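Local coordinates for protein putative mandelate racemase (Bordetella bronchiseptica, PDB 3OZY) that is of unknown function but, as a magnesium-binding member of the enolase superfamily, probably abstracts a proton from the carbon next to a carboxylate group of an acid sugar, at residues V139-S145 with A326-I332; C223-P229 with V248-E254; D234-R239 with D264-A270; S291-A295 with A321-P325. All coordinates share one frame; numbering follows the deposited sequence.

All four contacts lie in the beta-alpha barrel. Contact 1 pairs strand 139-146 with strand 328-331, far apart in sequence, and so closes the barrel. Contacts 2, 3 and 4 fall between these strands along the chain. Contact 2 pairs the neighbouring strands 225-227 and 249-252 in the same sheet. Its centre is about 14 Å from that of contact 1, and the two meet inside the barrel. Contact 3 packs helices 235-242 and 258-267 outside those strands, about 13 Å from contact 2 between centres. Contacts 2 and 3 touch, which links the magnesium-binding strands to the helical outer layer. Contact 4 joins helix 284-296 to the turn before strand 328-331 and adjoins contact 1 in the sequence.

Contact 1: V139-S145 with A326-I332; sequences VRAYASS and AMFEWDI
Parallel barrel strands meet here: Tyr-142 of strand 139-146 pairs with Glu-329 of strand 328-331, and this pairing closes the beta-alpha barrel. Phe-328 N gives a hydrogen bond to Arg-140 O at 2.9 Å. Tyr-142 N reaches Phe-328 O at 2.8 Å. The bonding runs on to Ile-332 N and Ser-144 O.

Tyr-142 holds its CG between the backbone N and the carbonyl carbon (chi1 74°), which swings the ring across the partner strand. Glu-329 CA then lies over one ring face, 3.7 Å from the centroid, in a CH-pi contact. Met-327 O sits at the ring edge, and the Met-327 sulfur approaches obliquely as a Met-aromatic contact. Beyond the ring, the extended Glu-329 chain reaches Ser-144. Ser-144 OG donates to the anti lone pair of Glu-329 OE2 at 2.7 Å. On the other side of the sheet, Val-139 CG1 touches Phe-328 CB at 3.5 Å, and helix 309-321 packs on both residues.

Lys-171 NZ forms a salt bridge with Glu-329 OE2 and a hydrogen bond with Tyr-142 OH. The buried carboxylate oxygen is therefore gripped by two partners. The Glu-329 side chain lies about 5 Å from the magnesium ion, and Lys-171 also bridges to the metal ligand Glu-227.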
# COMPACT_ATOMS: atom_id res chain seq x y z
N VAL A 139 8.49 -30.50 -8.36
CA VAL A 139 7.73 -29.73 -7.38
C VAL A 139 6.24 -30.10 -7.44
O VAL A 139 5.61 -29.97 -8.49
CB VAL A 139 7.91 -28.22 -7.67
CG1 VAL A 139 6.95 -27.37 -6.83
CG2 VAL A 139 9.36 -27.81 -7.44
N ARG A 140 5.69 -30.55 -6.32
CA ARG A 140 4.27 -30.90 -6.28
C ARG A 140 3.37 -29.68 -6.49
O ARG A 140 3.50 -28.68 -5.76
CB ARG A 140 3.92 -31.58 -4.96
CG ARG A 140 2.48 -32.02 -4.89
CD ARG A 140 2.05 -32.24 -3.47
NE ARG A 140 0.86 -33.08 -3.40
CZ ARG A 140 0.35 -33.52 -2.26
NH1 ARG A 140 0.93 -33.20 -1.11
NH2 ARG A 140 -0.74 -34.28 -2.27
N ALA A 141 2.48 -29.76 -7.47
CA ALA A 141 1.60 -28.66 -7.83
C ALA A 141 0.16 -28.91 -7.38
O ALA A 141 -0.25 -30.05 -7.14
CB ALA A 141 1.63 -28.41 -9.34
N TYR A 142 -0.60 -27.83 -7.27
CA TYR A 142 -2.03 -27.96 -7.05
C TYR A 142 -2.79 -27.17 -8.10
O TYR A 142 -2.32 -26.13 -8.58
CB TYR A 142 -2.43 -27.54 -5.64
CG TYR A 142 -2.43 -26.05 -5.30
CD1 TYR A 142 -3.54 -25.25 -5.58
CD2 TYR A 142 -1.36 -25.47 -4.61
CE1 TYR A 142 -3.56 -23.91 -5.21
CE2 TYR A 142 -1.37 -24.13 -4.25
CZ TYR A 142 -2.48 -23.35 -4.55
OH TYR A 142 -2.53 -22.01 -4.19
N ALA A 143 -3.98 -27.65 -8.43
CA ALA A 143 -4.83 -27.01 -9.43
C ALA A 143 -5.57 -25.85 -8.80
O ALA A 143 -6.34 -26.03 -7.85
CB ALA A 143 -5.82 -28.03 -10.00
N SER A 144 -5.34 -24.65 -9.33
CA SER A 144 -5.91 -23.43 -8.79
C SER A 144 -6.85 -22.81 -9.82
O SER A 144 -6.38 -22.37 -10.86
CB SER A 144 -4.76 -22.47 -8.47
OG SER A 144 -5.23 -21.28 -7.88
N SER A 145 -8.17 -22.76 -9.58
CA SER A 145 -8.91 -23.35 -8.46
C SER A 145 -10.28 -23.74 -9.00
O SER A 145 -10.63 -23.41 -10.14
CB SER A 145 -9.15 -22.32 -7.35
OG SER A 145 -7.94 -21.96 -6.69
N ALA A 326 6.49 -28.73 -0.86
CA ALA A 326 5.94 -28.15 -2.08
C ALA A 326 4.42 -28.21 -2.12
O ALA A 326 3.83 -29.27 -1.88
CB ALA A 326 6.52 -28.85 -3.31
N MET A 327 3.79 -27.08 -2.42
CA MET A 327 2.35 -27.03 -2.66
C MET A 327 2.17 -25.88 -3.63
O MET A 327 1.75 -24.77 -3.25
CB MET A 327 1.58 -26.83 -1.35
CG MET A 327 0.05 -26.91 -1.49
SD MET A 327 -0.57 -28.41 -2.29
CE MET A 327 -0.30 -29.61 -0.98
N PHE A 328 2.54 -26.14 -4.88
CA PHE A 328 2.82 -25.08 -5.83
C PHE A 328 1.60 -24.71 -6.66
O PHE A 328 1.07 -25.53 -7.41
CB PHE A 328 3.96 -25.48 -6.77
CG PHE A 328 4.37 -24.38 -7.69
CD1 PHE A 328 5.10 -23.32 -7.21
CD2 PHE A 328 3.97 -24.37 -9.02
CE1 PHE A 328 5.46 -22.27 -8.02
CE2 PHE A 328 4.33 -23.32 -9.85
CZ PHE A 328 5.07 -22.27 -9.35
N GLU A 329 1.18 -23.45 -6.55
CA GLU A 329 -0.04 -22.99 -7.21
C GLU A 329 0.08 -22.98 -8.74
O GLU A 329 0.99 -22.35 -9.29
CB GLU A 329 -0.44 -21.60 -6.70
CG GLU A 329 -1.73 -21.10 -7.32
CD GLU A 329 -2.28 -19.85 -6.65
OE1 GLU A 329 -1.49 -18.99 -6.19
OE2 GLU A 329 -3.52 -19.71 -6.59
N TRP A 330 -0.85 -23.65 -9.41
CA TRP A 330 -0.89 -23.65 -10.87
C TRP A 330 -2.28 -23.30 -11.38
O TRP A 330 -3.21 -24.10 -11.28
CB TRP A 330 -0.42 -25.00 -11.46
CG TRP A 330 -0.10 -24.84 -12.91
CD1 TRP A 330 -1.00 -24.72 -13.94
CD2 TRP A 330 1.20 -24.72 -13.50
NE1 TRP A 330 -0.33 -24.54 -15.13
CE2 TRP A 330 1.02 -24.55 -14.88
CE3 TRP A 330 2.50 -24.77 -12.99
CZ2 TRP A 330 2.10 -24.40 -15.76
CZ3 TRP A 330 3.57 -24.63 -13.86
CH2 TRP A 330 3.36 -24.44 -15.23
N ASP A 331 -2.40 -22.11 -11.95
CA ASP A 331 -3.65 -21.59 -12.54
C ASP A 331 -4.15 -22.51 -13.65
O ASP A 331 -3.48 -22.64 -14.68
CB ASP A 331 -3.33 -20.20 -13.11
CG ASP A 331 -4.52 -19.48 -13.74
OD1 ASP A 331 -5.62 -20.05 -13.90
OD2 ASP A 331 -4.32 -18.29 -14.09
N ILE A 332 -5.32 -23.12 -13.44
CA ILE A 332 -5.93 -23.99 -14.46
C ILE A 332 -7.15 -23.37 -15.12
O ILE A 332 -7.85 -24.03 -15.90
CB ILE A 332 -6.25 -25.42 -13.93
CG1 ILE A 332 -7.08 -25.41 -12.63
CG2 ILE A 332 -4.96 -26.19 -13.72
CD1 ILE A 332 -8.40 -24.66 -12.69

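Contact 2: C223-P229 with V248-E254; sequences CYWFEEP and VRIATGE. With MG (magnesium ion), chain C.
Glu-227 and Glu-254 meet at one magnesium ion. Glu-227 OE2 binds the metal at 2.2 Å, and Glu-254 OE2 binds it at the same length. Their carboxylate planes are turned 74° apart, and the cation makes the close approach of the two oxygens favourable. Asp-201 and three waters complete six ligands. Two of those waters also donate to acid groups: water 2 to Glu-228 OE1 at 2.7 Å, and water 3 to Glu-254 OE1 at 2.6 Å. Water 1 does not touch the metal and links Glu-228 OE2 to Thr-252 OG1. Glu-228 OE2 also bonds Asn-255. The second oxygen of Glu-227, OE1, is held by Lys-171 and Gln-275, which fixes the rotation of the carboxylate.

At the other end, Tyr-224 O accepts twice from Arg-249. The backbone N comes in tilted from the carbonyl plane. NH1 lies on a lone pair at 3.0 Å. This bond holds the guanidinium flat over the Tyr-224 ring, with planes only 6° apart and CZ 3.8 Å from the ring centroid, a stacked cation-pi pair.

Between the two ends the strands pair in parallel. Phe-226 N donates to Arg-249 O, and Ala-251 N donates to Phe-226 O. Ala-251 CB sits over the five-membered ring of Trp-225, 4.0 Å from its centroid. On the outer side, Val-248 and Ile-250 pack against Phe-226.

Strands 225-227 and 249-252 belong to one beta-alpha-beta unit. Metal-binding acids at the C-terminal ends of successive barrel strands are typical of the enolase superfamily active site.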
# COMPACT_ATOMS: atom_id res chain seq x y z
N CYS A 223 -8.77 -30.73 5.32
CA CYS A 223 -8.20 -29.77 4.38
C CYS A 223 -6.76 -29.37 4.72
O CYS A 223 -6.39 -29.25 5.89
CB CYS A 223 -9.07 -28.53 4.28
SG CYS A 223 -10.68 -28.85 3.54
N TYR A 224 -5.96 -29.16 3.69
CA TYR A 224 -4.55 -28.81 3.86
C TYR A 224 -4.35 -27.40 4.43
O TYR A 224 -3.55 -27.19 5.36
CB TYR A 224 -3.83 -28.94 2.51
CG TYR A 224 -2.33 -28.85 2.60
CD1 TYR A 224 -1.56 -29.96 2.92
CD2 TYR A 224 -1.67 -27.65 2.34
CE1 TYR A 224 -0.18 -29.88 3.00
CE2 TYR A 224 -0.29 -27.56 2.42
CZ TYR A 224 0.45 -28.66 2.74
OH TYR A 224 1.82 -28.56 2.83
N TRP A 225 -5.06 -26.42 3.88
CA TRP A 225 -4.98 -25.05 4.38
C TRP A 225 -6.26 -24.27 4.14
O TRP A 225 -7.10 -24.68 3.33
CB TRP A 225 -3.74 -24.31 3.86
CG TRP A 225 -3.71 -23.76 2.43
CD1 TRP A 225 -4.71 -23.13 1.72
CD2 TRP A 225 -2.54 -23.71 1.61
NE1 TRP A 225 -4.23 -22.73 0.48
CE2 TRP A 225 -2.90 -23.07 0.40
CE3 TRP A 225 -1.23 -24.16 1.78
CZ2 TRP A 225 -1.97 -22.87 -0.64
CZ3 TRP A 225 -0.32 -23.97 0.76
CH2 TRP A 225 -0.69 -23.33 -0.44
N PHE A 226 -6.39 -23.18 4.88
CA PHE A 226 -7.50 -22.22 4.85
C PHE A 226 -6.83 -20.89 4.49
O PHE A 226 -6.16 -20.27 5.33
CB PHE A 226 -8.10 -22.14 6.26
CG PHE A 226 -9.44 -21.45 6.36
CD1 PHE A 226 -10.12 -20.98 5.25
CD2 PHE A 226 -10.03 -21.31 7.61
CE1 PHE A 226 -11.38 -20.39 5.39
CE2 PHE A 226 -11.26 -20.72 7.76
CZ PHE A 226 -11.94 -20.25 6.66
N GLU A 227 -6.99 -20.46 3.24
CA GLU A 227 -6.29 -19.30 2.69
C GLU A 227 -7.17 -18.05 2.71
O GLU A 227 -8.37 -18.13 2.42
CB GLU A 227 -5.85 -19.63 1.26
CG GLU A 227 -5.35 -18.45 0.46
CD GLU A 227 -4.73 -18.88 -0.85
OE1 GLU A 227 -4.52 -20.09 -1.05
OE2 GLU A 227 -4.43 -17.99 -1.68
N GLU A 228 -6.56 -16.91 3.05
CA GLU A 228 -7.29 -15.65 3.23
C GLU A 228 -8.65 -15.86 3.89
O GLU A 228 -9.69 -15.44 3.37
CB GLU A 228 -7.42 -14.86 1.91
CG GLU A 228 -6.09 -14.28 1.42
CD GLU A 228 -6.30 -13.15 0.44
OE1 GLU A 228 -7.29 -13.21 -0.33
OE2 GLU A 228 -5.49 -12.20 0.43
N PRO A 229 -8.66 -16.50 5.06
CA PRO A 229 -9.96 -16.73 5.71
C PRO A 229 -10.64 -15.42 6.11
O PRO A 229 -11.87 -15.34 6.12
CB PRO A 229 -9.58 -17.52 6.96
CG PRO A 229 -8.15 -17.10 7.25
CD PRO A 229 -7.53 -16.98 5.88
N VAL A 248 -5.36 -28.01 10.18
CA VAL A 248 -5.55 -27.17 9.00
C VAL A 248 -4.67 -25.93 9.11
O VAL A 248 -4.76 -25.19 10.09
CB VAL A 248 -7.03 -26.72 8.86
CG1 VAL A 248 -7.23 -25.92 7.57
CG2 VAL A 248 -7.99 -27.91 8.88
N ARG A 249 -3.81 -25.71 8.12
CA ARG A 249 -2.90 -24.57 8.14
C ARG A 249 -3.65 -23.27 7.84
O ARG A 249 -4.49 -23.24 6.95
CB ARG A 249 -1.82 -24.77 7.09
CG ARG A 249 -0.94 -25.99 7.33
CD ARG A 249 -0.32 -26.50 6.03
NE ARG A 249 0.46 -27.71 6.26
CZ ARG A 249 -0.07 -28.92 6.39
NH1 ARG A 249 -1.38 -29.09 6.27
NH2 ARG A 249 0.72 -29.97 6.63
N ILE A 250 -3.32 -22.21 8.58
CA ILE A 250 -3.84 -20.89 8.26
C ILE A 250 -2.85 -20.21 7.29
O ILE A 250 -1.67 -20.03 7.62
CB ILE A 250 -4.05 -20.05 9.54
CG1 ILE A 250 -4.98 -20.78 10.51
CG2 ILE A 250 -4.59 -18.65 9.20
CD1 ILE A 250 -6.31 -21.23 9.90
N ALA A 251 -3.33 -19.88 6.09
CA ALA A 251 -2.49 -19.37 5.02
C ALA A 251 -2.95 -18.00 4.56
O ALA A 251 -4.14 -17.75 4.43
CB ALA A 251 -2.53 -20.34 3.83
N THR A 252 -2.00 -17.11 4.31
CA THR A 252 -2.31 -15.83 3.69
C THR A 252 -1.04 -15.24 3.11
O THR A 252 0.07 -15.63 3.49
CB THR A 252 -3.00 -14.85 4.68
OG1 THR A 252 -3.45 -13.70 3.96
CG2 THR A 252 -2.05 -14.44 5.83
N GLY A 253 -1.18 -14.34 2.15
CA GLY A 253 -0.02 -13.60 1.69
C GLY A 253 -0.08 -12.94 0.34
O GLY A 253 0.75 -12.07 0.07
N GLU A 254 -1.02 -13.31 -0.52
CA GLU A 254 -1.05 -12.67 -1.84
C GLU A 254 -1.32 -11.17 -1.74
O GLU A 254 -0.94 -10.42 -2.64
CB GLU A 254 -2.06 -13.33 -2.77
CG GLU A 254 -3.49 -12.96 -2.51
CD GLU A 254 -4.43 -13.92 -3.18
OE1 GLU A 254 -5.28 -13.47 -3.97
OE2 GLU A 254 -4.29 -15.13 -2.93
MG MG C . -5.74 -16.74 -3.00
O HOH W 1 -3.09 -12.22 1.53
O HOH W 2 -7.01 -15.54 -1.63
O HOH W 3 -6.95 -15.41 -4.55
O HOH W 4 -4.90 -17.81 -4.94

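Contact 3: D234-R239 with D264-A270; sequences DIEGHR and DYIRNDA
Helix packs on neighbouring helix here, on the outside of the beta-alpha barrel: Ile-235 and His-238 of helix 235-242 meet Tyr-265 and Ala-270 at the end of helix 258-267. One helix starts where the other stops. Asp-234 is the N-cap of the first, with OD1 accepting from Gly-237 N at 2.9 Å, while its OD2 pairs with Arg-208. The second helix ends in a Schellman motif. Asp-269 is its C-prime residue, and Ala-270 N returns to Tyr-265 O at 3.0 Å.

The Tyr-265 ring is wedged between two side chains. Ile-235 lies over one face, with CG1 3.6 Å from Tyr-265 CE1. The ring edge, led by CE2, points at the face of His-238. This is a T-shaped pair with centroids 5.1 Å apart and planes at 75°. A hydrogen bond to Ile-232 O tethers the hydroxyl end of Tyr-265. His-238 ND1 donates in its ring plane to Asp-234 O at 2.8 Å, which fixes the rotation of the imidazole. With CG beside its own backbone N (chi1 -71°), the imidazole can turn back to that carbonyl and still present a face to the tyrosine.

Ile-235 CG2 packs on Ala-270 CB at 3.7 Å, with Asn-268 CB also in touch. Ile-235 and Asp-264 also pack on Asp-264 and Ile-235 of the second subunit, so this edge takes part in the dimer. No direct hydrogen bond joins the two segments. Polar links run through solvent: water 5 gives a bond to Glu-236 OE1 and a weak one to Asn-268 OD1, and water 6 donates to Arg-239 O and, at 2.9 Å, to Asp-269 O.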
# COMPACT_ATOMS: atom_id res chain seq x y z
N ASP A 234 -6.85 -8.03 9.59
CA ASP A 234 -7.20 -8.55 10.91
C ASP A 234 -6.20 -9.63 11.35
O ASP A 234 -6.47 -10.83 11.25
CB ASP A 234 -8.62 -9.11 10.88
CG ASP A 234 -9.07 -9.61 12.23
OD1 ASP A 234 -8.34 -9.37 13.22
OD2 ASP A 234 -10.15 -10.23 12.30
N ILE A 235 -5.03 -9.20 11.81
CA ILE A 235 -4.01 -10.16 12.23
C ILE A 235 -4.47 -11.02 13.40
O ILE A 235 -4.29 -12.25 13.41
CB ILE A 235 -2.68 -9.45 12.57
CG1 ILE A 235 -2.15 -8.72 11.32
CG2 ILE A 235 -1.65 -10.46 13.05
CD1 ILE A 235 -0.86 -7.93 11.54
N GLU A 236 -5.09 -10.39 14.39
CA GLU A 236 -5.56 -11.11 15.58
C GLU A 236 -6.57 -12.21 15.24
O GLU A 236 -6.55 -13.29 15.85
CB GLU A 236 -6.14 -10.12 16.60
CG GLU A 236 -6.90 -10.73 17.78
CD GLU A 236 -6.02 -11.50 18.76
OE1 GLU A 236 -4.81 -11.65 18.51
OE2 GLU A 236 -6.57 -11.97 19.78
N GLY A 237 -7.44 -11.96 14.27
CA GLY A 237 -8.38 -12.98 13.84
C GLY A 237 -7.68 -14.23 13.35
O GLY A 237 -8.14 -15.35 13.59
N HIS A 238 -6.57 -14.06 12.64
CA HIS A 238 -5.82 -15.20 12.14
C HIS A 238 -5.19 -15.96 13.30
O HIS A 238 -5.13 -17.20 13.30
CB HIS A 238 -4.76 -14.75 11.13
CG HIS A 238 -5.31 -14.29 9.81
ND1 HIS A 238 -5.84 -13.03 9.62
CD2 HIS A 238 -5.37 -14.91 8.61
CE1 HIS A 238 -6.21 -12.90 8.36
NE2 HIS A 238 -5.93 -14.02 7.72
N ARG A 239 -4.71 -15.23 14.31
CA ARG A 239 -4.19 -15.88 15.50
C ARG A 239 -5.28 -16.73 16.17
O ARG A 239 -5.03 -17.86 16.58
CB ARG A 239 -3.63 -14.87 16.51
CG ARG A 239 -2.96 -15.56 17.71
CD ARG A 239 -2.75 -14.61 18.89
NE ARG A 239 -4.02 -14.22 19.50
CZ ARG A 239 -4.78 -15.02 20.23
NH1 ARG A 239 -4.41 -16.28 20.47
NH2 ARG A 239 -5.93 -14.57 20.72
N ASP A 264 5.02 -9.27 11.11
CA ASP A 264 3.93 -8.94 12.02
C ASP A 264 3.01 -10.14 12.27
O ASP A 264 2.57 -10.35 13.39
CB ASP A 264 3.12 -7.75 11.50
CG ASP A 264 3.81 -6.43 11.74
OD1 ASP A 264 4.70 -6.37 12.61
OD2 ASP A 264 3.45 -5.46 11.06
N TYR A 265 2.71 -10.92 11.23
CA TYR A 265 1.92 -12.12 11.44
C TYR A 265 2.65 -13.13 12.31
O TYR A 265 2.06 -13.70 13.23
CB TYR A 265 1.51 -12.75 10.09
CG TYR A 265 0.19 -12.25 9.54
CD1 TYR A 265 0.10 -11.00 8.94
CD2 TYR A 265 -0.94 -13.03 9.62
CE1 TYR A 265 -1.11 -10.54 8.44
CE2 TYR A 265 -2.15 -12.59 9.12
CZ TYR A 265 -2.23 -11.35 8.53
OH TYR A 265 -3.45 -10.92 8.04
N ILE A 266 3.93 -13.34 12.04
CA ILE A 266 4.70 -14.31 12.81
C ILE A 266 4.80 -13.91 14.28
O ILE A 266 4.63 -14.75 15.17
CB ILE A 266 6.10 -14.52 12.20
CG1 ILE A 266 5.99 -15.19 10.83
CG2 ILE A 266 6.99 -15.35 13.15
CD1 ILE A 266 7.28 -15.23 10.08
N ARG A 267 5.05 -12.63 14.54
CA ARG A 267 5.20 -12.14 15.92
C ARG A 267 3.89 -12.23 16.71
O ARG A 267 3.89 -12.17 17.94
CB ARG A 267 5.71 -10.69 15.93
CG ARG A 267 7.15 -10.55 15.50
CD ARG A 267 7.63 -9.11 15.64
NE ARG A 267 7.69 -8.69 17.03
CZ ARG A 267 6.91 -7.75 17.57
NH1 ARG A 267 5.99 -7.14 16.83
NH2 ARG A 267 7.04 -7.44 18.85
N ASN A 268 2.79 -12.35 15.99
CA ASN A 268 1.50 -12.52 16.63
C ASN A 268 0.95 -13.94 16.54
O ASN A 268 -0.23 -14.16 16.78
CB ASN A 268 0.51 -11.51 16.05
CG ASN A 268 0.83 -10.10 16.50
OD1 ASN A 268 0.56 -9.73 17.64
ND2 ASN A 268 1.44 -9.31 15.61
N ASP A 269 1.82 -14.89 16.20
CA ASP A 269 1.43 -16.30 16.14
C ASP A 269 0.20 -16.51 15.25
O ASP A 269 -0.68 -17.32 15.54
CB ASP A 269 1.20 -16.86 17.55
CG ASP A 269 2.47 -16.84 18.40
OD1 ASP A 269 3.55 -17.14 17.87
OD2 ASP A 269 2.37 -16.54 19.61
N ALA A 270 0.17 -15.79 14.13
CA ALA A 270 -1.04 -15.67 13.34
C ALA A 270 -0.97 -16.35 11.97
O ALA A 270 -1.87 -16.17 11.16
CB ALA A 270 -1.40 -14.19 13.18
O HOH W 5 -2.51 -10.73 17.46
O HOH W 6 -2.04 -18.86 17.52

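Contact 4: S291-A295 with A321-P325; sequences SASAA and ASPHP
His-324 points its ring edge-on at Ser-291 and Ala-295, one turn apart on helix 284-296. The NE2 corner leads. It donates to Ser-291 O at 2.9 Å, with a nearly straight N-H to O angle of 169°. The oxygen lies in the ring plane. Seen from the carbonyl, NE2 is tilted out of the carbonyl plane. Ala-295 N, which makes the helical bond to the same oxygen at 3.1 Å, arrives from the opposite face. One carbonyl thus serves both the helix and the histidine.

The two ring carbons beside NE2 meet different groups. CD2 is 3.2 Å from Ser-291 OG. CE1 faces the next turn, 3.8 Å from Ala-295 CB and 4.0 Å from Ala-294 CB. The small alanine side chains are consistent with the close approach of the imidazole to the helix backbone. CG of His-324 is anti to the carbonyl carbon (chi1 -72°), which turns the ring away from its own chain and toward the helix.

The turn that bears the histidine has a bond of its own. In the conformer described, Ser-322 OG accepts from His-324 N at 3.1 Å, forming an ST turn. His-324 O is taken by His-135 NE2. Trp-301 of strand 300-301 touches Ser-291, Ala-294 and His-324, so the contact backs onto the barrel wall.

The segment 321-325 links helix 309-321 to strand 328-331, and one histidine ties it to helix 284-296. The bond requires a proton on NE2. It fixes the rotation of the ring, and it gives a buried imidazole nitrogen a polar partner.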
# COMPACT_ATOMS: atom_id res chain seq x y z
N SER A 291 10.89 -16.40 2.47
CA SER A 291 10.98 -17.85 2.56
C SER A 291 11.92 -18.27 3.69
O SER A 291 11.63 -19.19 4.47
CB SER A 291 11.45 -18.42 1.22
OG SER A 291 11.67 -19.82 1.31
N ALA A 292 13.06 -17.60 3.77
CA ALA A 292 14.03 -17.87 4.83
C ALA A 292 13.44 -17.59 6.21
O ALA A 292 13.62 -18.38 7.14
CB ALA A 292 15.28 -17.04 4.62
N SER A 293 12.74 -16.47 6.33
CA SER A 293 12.15 -16.08 7.61
C SER A 293 11.06 -17.05 8.05
O SER A 293 10.90 -17.30 9.25
CB SER A 293 11.62 -14.65 7.54
OG SER A 293 12.66 -13.77 7.14
N ALA A 294 10.30 -17.59 7.10
CA ALA A 294 9.31 -18.61 7.42
C ALA A 294 10.01 -19.84 8.00
O ALA A 294 9.59 -20.36 9.04
CB ALA A 294 8.51 -19.00 6.18
N ALA A 295 11.08 -20.28 7.36
CA ALA A 295 11.78 -21.48 7.82
C ALA A 295 12.37 -21.27 9.22
O ALA A 295 12.31 -22.17 10.07
CB ALA A 295 12.87 -21.88 6.82
N ALA A 321 14.13 -24.47 -5.38
CA ALA A 321 15.37 -24.32 -4.61
C ALA A 321 15.16 -24.36 -3.10
O ALA A 321 16.13 -24.47 -2.34
CB ALA A 321 16.06 -23.01 -5.00
N SER A 322 13.90 -24.30 -2.67
CA SER A 322 13.57 -24.17 -1.25
C SER A 322 13.21 -25.50 -0.58
O SER A 322 12.48 -26.31 -1.15
CB SER A 322 12.41 -23.19 -1.07
OG SER A 322 11.90 -23.28 0.25
N PRO A 323 13.70 -25.72 0.65
CA PRO A 323 13.36 -26.93 1.40
C PRO A 323 11.92 -26.96 1.93
O PRO A 323 11.50 -27.97 2.50
CB PRO A 323 14.33 -26.89 2.58
CG PRO A 323 14.59 -25.45 2.78
CD PRO A 323 14.68 -24.90 1.37
N HIS A 324 11.14 -25.90 1.74
CA HIS A 324 9.75 -25.95 2.18
C HIS A 324 8.99 -27.05 1.45
O HIS A 324 9.25 -27.31 0.29
CB HIS A 324 9.06 -24.61 1.91
CG HIS A 324 9.52 -23.52 2.82
ND1 HIS A 324 9.26 -23.53 4.18
CD2 HIS A 324 10.22 -22.39 2.57
CE1 HIS A 324 9.78 -22.45 4.72
NE2 HIS A 324 10.38 -21.74 3.78
N PRO A 325 8.02 -27.68 2.14
CA PRO A 325 7.19 -28.68 1.46
C PRO A 325 6.52 -28.03 0.26
O PRO A 325 6.01 -26.91 0.36
CB PRO A 325 6.12 -29.04 2.50
CG PRO A 325 6.62 -28.50 3.80
CD PRO A 325 7.51 -27.34 3.48